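Local coordinates for Tat (Twin-arginine translocation) pathway signal sequence containing protein (Mycobacterium tuberculosis, PDB 5IMU), which is of unknown function, this C-terminal fragment combining an alpha/beta portion that holds a potassium ion with a bundle of helices, at residues T48-A51 and G52-P56; P139-A142 and Q143-L147. All coordinates share one frame; numbering follows the deposited sequence.

Contact 1 of 2, residues T48-A51 and G52-P56; sequences TDLA and GGWIP
The indole of Trp54 meets Leu50 at its edge: CD2 of Leu50 lies near the ring plane, 3.8 Å from CZ3 of Trp54. One face of the same ring is taken by Pro56, whose CA stands 3.6 Å above the plane, displaced toward the rim. Leu50 and Trp54 run side by side and point the same way, each with CG anti to its own backbone N (chi1 179° in both), and this shared direction brings the leucine methyl to the six-membered end of the indole. That methyl also meets CG of Pro56 at 4.2 Å, so one branch of Leu50 touches both the indole edge and the proline ring. Further round the loop, CG2 of Thr48 packs on CD1 of Ile55 at 4.0 Å.

The backbone reverses in a type I' beta turn from Ala51 to Trp54, with Gly52 and Gly53 at its corners. Both have positive phi (120° at Gly53), a backbone shape that suits glycine. The turn's own bond, Trp54 N to Ala51 O, is nearly straight at 171° but weak at 3.3 Å. Much of the closure passes instead to a water with four partners: it donates to O of Thr48 and O of Trp54, and accepts from N of Ala51 and N of Gly53. A second water joins Asp49 O to Gly52 N.

Trp54 NE1 bonds to His209 ND1, and Trp189 of helix 183-199 meets the indole edge-to-face. The loop after strand 44-48 thus inserts a tryptophan among the aromatic side chains of the helices, while the four-partner water satisfies backbone groups on both arms of the turn and ties them together where direct bonding is sparse.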
loop_
_atom_site.group_PDB
_atom_site.type_symbol
_atom_site.label_atom_id
_atom_site.label_comp_id
_atom_site.label_asym_id
_atom_site.label_seq_id
_atom_site.Cartn_x
_atom_site.Cartn_y
_atom_site.Cartn_z
ATOM N N THR A 48 -7.312 -2.365 0.782
ATOM C CA THR A 48 -7.955 -1.213 1.392
ATOM C C THR A 48 -8.488 -0.343 0.261
ATOM O O THR A 48 -8.019 -0.425 -0.877
ATOM C CB THR A 48 -6.996 -0.402 2.278
ATOM O OG1 THR A 48 -7.664 0.774 2.757
ATOM C CG2 THR A 48 -5.764 0.014 1.489
ATOM N N ASP A 49 -9.483 0.486 0.569
ATOM C CA ASP A 49 -10.059 1.371 -0.435
ATOM C C ASP A 49 -9.409 2.750 -0.442
ATOM O O ASP A 49 -9.967 3.687 -1.025
ATOM C CB ASP A 49 -11.574 1.490 -0.238
ATOM C CG ASP A 49 -11.953 2.119 1.093
ATOM O OD1 ASP A 49 -11.068 2.313 1.955
ATOM O OD2 ASP A 49 -13.151 2.421 1.278
ATOM N N LEU A 50 -8.239 2.887 0.188
ATOM C CA LEU A 50 -7.543 4.170 0.215
ATOM C C LEU A 50 -7.248 4.671 -1.194
ATOM O O LEU A 50 -7.447 5.854 -1.495
ATOM C CB LEU A 50 -6.251 4.043 1.023
ATOM C CG LEU A 50 -5.346 5.273 1.149
ATOM C CD1 LEU A 50 -6.042 6.400 1.903
ATOM C CD2 LEU A 50 -4.032 4.904 1.825
ATOM N N ALA A 51 -6.783 3.786 -2.077
ATOM C CA ALA A 51 -6.435 4.189 -3.435
ATOM C C ALA A 51 -6.402 3.011 -4.402
ATOM O O ALA A 51 -5.343 2.679 -4.944
ATOM C CB ALA A 51 -5.083 4.909 -3.443
ATOM N N GLY A 52 -7.552 2.372 -4.621
ATOM C CA GLY A 52 -7.701 1.377 -5.668
ATOM C C GLY A 52 -6.967 0.070 -5.469
ATOM O O GLY A 52 -6.872 -0.716 -6.417
ATOM N N GLY A 53 -6.451 -0.200 -4.273
ATOM C CA GLY A 53 -5.705 -1.418 -4.000
ATOM C C GLY A 53 -4.279 -1.191 -3.546
ATOM O O GLY A 53 -3.604 -2.157 -3.153
ATOM N N TRP A 54 -3.792 0.044 -3.597
ATOM C CA TRP A 54 -2.470 0.372 -3.088
ATOM C C TRP A 54 -2.437 0.212 -1.571
ATOM O O TRP A 54 -3.412 0.514 -0.879
ATOM C CB TRP A 54 -2.121 1.805 -3.495
ATOM C CG TRP A 54 -0.797 2.328 -3.036
ATOM C CD1 TRP A 54 0.435 1.988 -3.516
ATOM C CD2 TRP A 54 -0.576 3.338 -2.041
ATOM N NE1 TRP A 54 1.410 2.708 -2.864
ATOM C CE2 TRP A 54 0.815 3.544 -1.955
ATOM C CE3 TRP A 54 -1.422 4.080 -1.210
ATOM C CZ2 TRP A 54 1.383 4.462 -1.066
ATOM C CZ3 TRP A 54 -0.859 4.990 -0.328
ATOM C CH2 TRP A 54 0.528 5.173 -0.263
ATOM N N ILE A 55 -1.320 -0.284 -1.058
ATOM C CA ILE A 55 -1.113 -0.463 0.378
ATOM C C ILE A 55 -0.077 0.550 0.831
ATOM O O ILE A 55 1.043 0.567 0.296
ATOM C CB ILE A 55 -0.675 -1.897 0.719
ATOM C CG1 ILE A 55 -1.616 -2.924 0.081
ATOM C CG2 ILE A 55 -0.631 -2.091 2.229
ATOM C CD1 ILE A 55 -3.076 -2.735 0.441
ATOM N N PRO A 56 -0.379 1.410 1.809
ATOM C CA PRO A 56 0.561 2.462 2.183
ATOM C C PRO A 56 1.821 1.877 2.818
ATOM O O PRO A 56 1.784 0.772 3.381
ATOM C CB PRO A 56 -0.232 3.316 3.185
ATOM C CG PRO A 56 -1.279 2.392 3.723
ATOM C CD PRO A 56 -1.640 1.495 2.574
HETATM O O HOH W 1 -5.983 1.151 -1.767
HETATM O O HOH W 2 -9.941 3.407 -3.821
#

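Contact 2 of 2, residues P139-A142 and Q143-L147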
loop_
_atom_site.group_PDB
_atom_site.type_symbol
_atom_site.label_atom_id
_atom_site.label_comp_id
_atom_site.label_asym_id
_atom_site.label_seq_id
_atom_site.Cartn_x
_atom_site.Cartn_y
_atom_site.Cartn_z
ATOM N N PRO A 139 7.038 18.643 -2.343
ATOM C CA PRO A 139 7.913 19.504 -1.539
ATOM C C PRO A 139 9.294 19.632 -2.166
ATOM O O PRO A 139 9.673 18.880 -3.066
ATOM C CB PRO A 139 7.981 18.778 -0.190
ATOM C CG PRO A 139 7.796 17.343 -0.545
ATOM C CD PRO A 139 6.823 17.331 -1.705
ATOM N N ARG A 140 10.055 20.607 -1.656
ATOM C CA ARG A 140 11.361 20.912 -2.236
ATOM C C ARG A 140 12.297 19.708 -2.188
ATOM O O ARG A 140 13.111 19.511 -3.098
ATOM C CB ARG A 140 11.984 22.113 -1.519
ATOM C CG ARG A 140 13.423 22.415 -1.929
ATOM C CD ARG A 140 13.956 23.676 -1.258
ATOM N NE ARG A 140 13.411 24.892 -1.860
ATOM C CZ ARG A 140 13.554 26.111 -1.348
ATOM N NH1 ARG A 140 14.217 26.282 -0.213
ATOM N NH2 ARG A 140 13.025 27.159 -1.966
ATOM N N ILE A 141 12.192 18.884 -1.140
ATOM C CA ILE A 141 13.101 17.749 -1.003
ATOM C C ILE A 141 12.955 16.788 -2.176
ATOM O O ILE A 141 13.938 16.178 -2.614
ATOM C CB ILE A 141 12.878 17.036 0.347
ATOM C CG1 ILE A 141 13.918 15.934 0.541
ATOM C CG2 ILE A 141 11.469 16.455 0.440
ATOM C CD1 ILE A 141 15.337 16.442 0.640
ATOM N N ALA A 142 11.742 16.649 -2.715
ATOM C CA ALA A 142 11.539 15.757 -3.852
ATOM C C ALA A 142 12.269 16.269 -5.086
ATOM O O ALA A 142 12.929 15.500 -5.791
ATOM C CB ALA A 142 10.045 15.594 -4.136
ATOM N N GLN A 143 12.159 17.570 -5.367
ATOM C CA GLN A 143 12.913 18.140 -6.477
ATOM C C GLN A 143 14.413 18.046 -6.235
ATOM O O GLN A 143 15.193 17.950 -7.189
ATOM C CB GLN A 143 12.508 19.600 -6.699
ATOM C CG GLN A 143 11.017 19.818 -6.942
ATOM C CD GLN A 143 10.522 19.187 -8.233
ATOM O OE1 GLN A 143 11.303 18.894 -9.138
ATOM N NE2 GLN A 143 9.213 18.980 -8.325
ATOM N N ALA A 144 14.831 18.046 -4.968
ATOM C CA ALA A 144 16.253 18.132 -4.654
ATOM C C ALA A 144 16.971 16.802 -4.866
ATOM O O ALA A 144 18.119 16.785 -5.322
ATOM C CB ALA A 144 16.443 18.618 -3.216
ATOM N N ILE A 145 16.330 15.678 -4.537
ATOM C CA ILE A 145 17.033 14.402 -4.509
ATOM C C ILE A 145 16.425 13.369 -5.449
ATOM O O ILE A 145 16.838 12.210 -5.431
ATOM C CB ILE A 145 17.120 13.840 -3.076
ATOM C CG1 ILE A 145 15.733 13.463 -2.556
ATOM C CG2 ILE A 145 17.797 14.843 -2.145
ATOM C CD1 ILE A 145 15.781 12.661 -1.269
ATOM N N ALA A 146 15.451 13.758 -6.275
ATOM C CA ALA A 146 14.885 12.809 -7.232
ATOM C C ALA A 146 15.963 12.264 -8.162
ATOM O O ALA A 146 16.129 11.046 -8.291
ATOM C CB ALA A 146 13.766 13.470 -8.037
ATOM N N LEU A 147 16.712 13.161 -8.806
ATOM C CA LEU A 147 17.758 12.705 -9.731
ATOM C C LEU A 147 18.903 12.030 -9.003
ATOM O O LEU A 147 19.363 10.964 -9.476
ATOM C CB LEU A 147 18.225 13.884 -10.591
ATOM C CG LEU A 147 18.952 13.569 -11.898
ATOM C CD1 LEU A 147 18.196 12.522 -12.696
ATOM C CD2 LEU A 147 19.107 14.842 -12.712
#
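Ile141 and Ile145, one helical turn apart, meet at an oblique angle on the buried side of helix 140-151, with CD1 of Ile141 4.0 Å from CG2 of Ile145. Their first torsions differ. In Ile141 CG1 is anti to the backbone N (chi1 -175°), which carries its terminal methyl forward to the next turn. In Ile145 CG1 instead sits between the backbone N and the carbonyl carbon (chi1 67°), and this folds it back over the helix to 3.3 Å from O of Ile141. That oxygen therefore has an aliphatic branch packed close by while it accepts a bond from N of Ile145, at 3.1 Å, and a weak one from N of Ala144.

Pro139 occupies the N-cap position. In the first turn that follows, N of Ala144 bonds to O of Arg140 at 2.9 Å, the first of the i to i+4 bonds here. The bond from Ala146 N to Ala142 O is weak.

Gln143 turns to another neighbour: its NE2 bonds to O of Val132 in helix 124-133. On the apolar side, Ile141 packs on Leu162 of helix 157-177, and Ala142 and Ile145 reach Leu192 and Ile195 of helix 183-199. The chemistry is that of the amphipathic start of a helix, with Arg140, Gln143 and Ala144 exposed and Ile141, Ala142 and Ile145 buried: the two isoleucines join this helix to its bundle neighbours by hydrophobic contact, while the glutamine amide supplies a polar tie to helix 124-133.

Overall arrangement
Contacts 1 and 2 follow one another along the chain and do not touch: their centres are 25 Å apart and their nearest atoms about 14 Å. Contact 1 lies in the DUF5632 range, its centre 6 Å from that of the chain; contact 2 lies in the DUF5631 range, 22 Å from the chain centre. What they share is a pair of helices, 157-177 and 183-199, which receive side chains from both places. These helices thus span the distance between the sheet-side loop and the outlying helix. The potassium ion, bound at Thr44, Asn64 and Thr66, is about 12 Å from the side chain of Ile55, so contact 1 does not line its site.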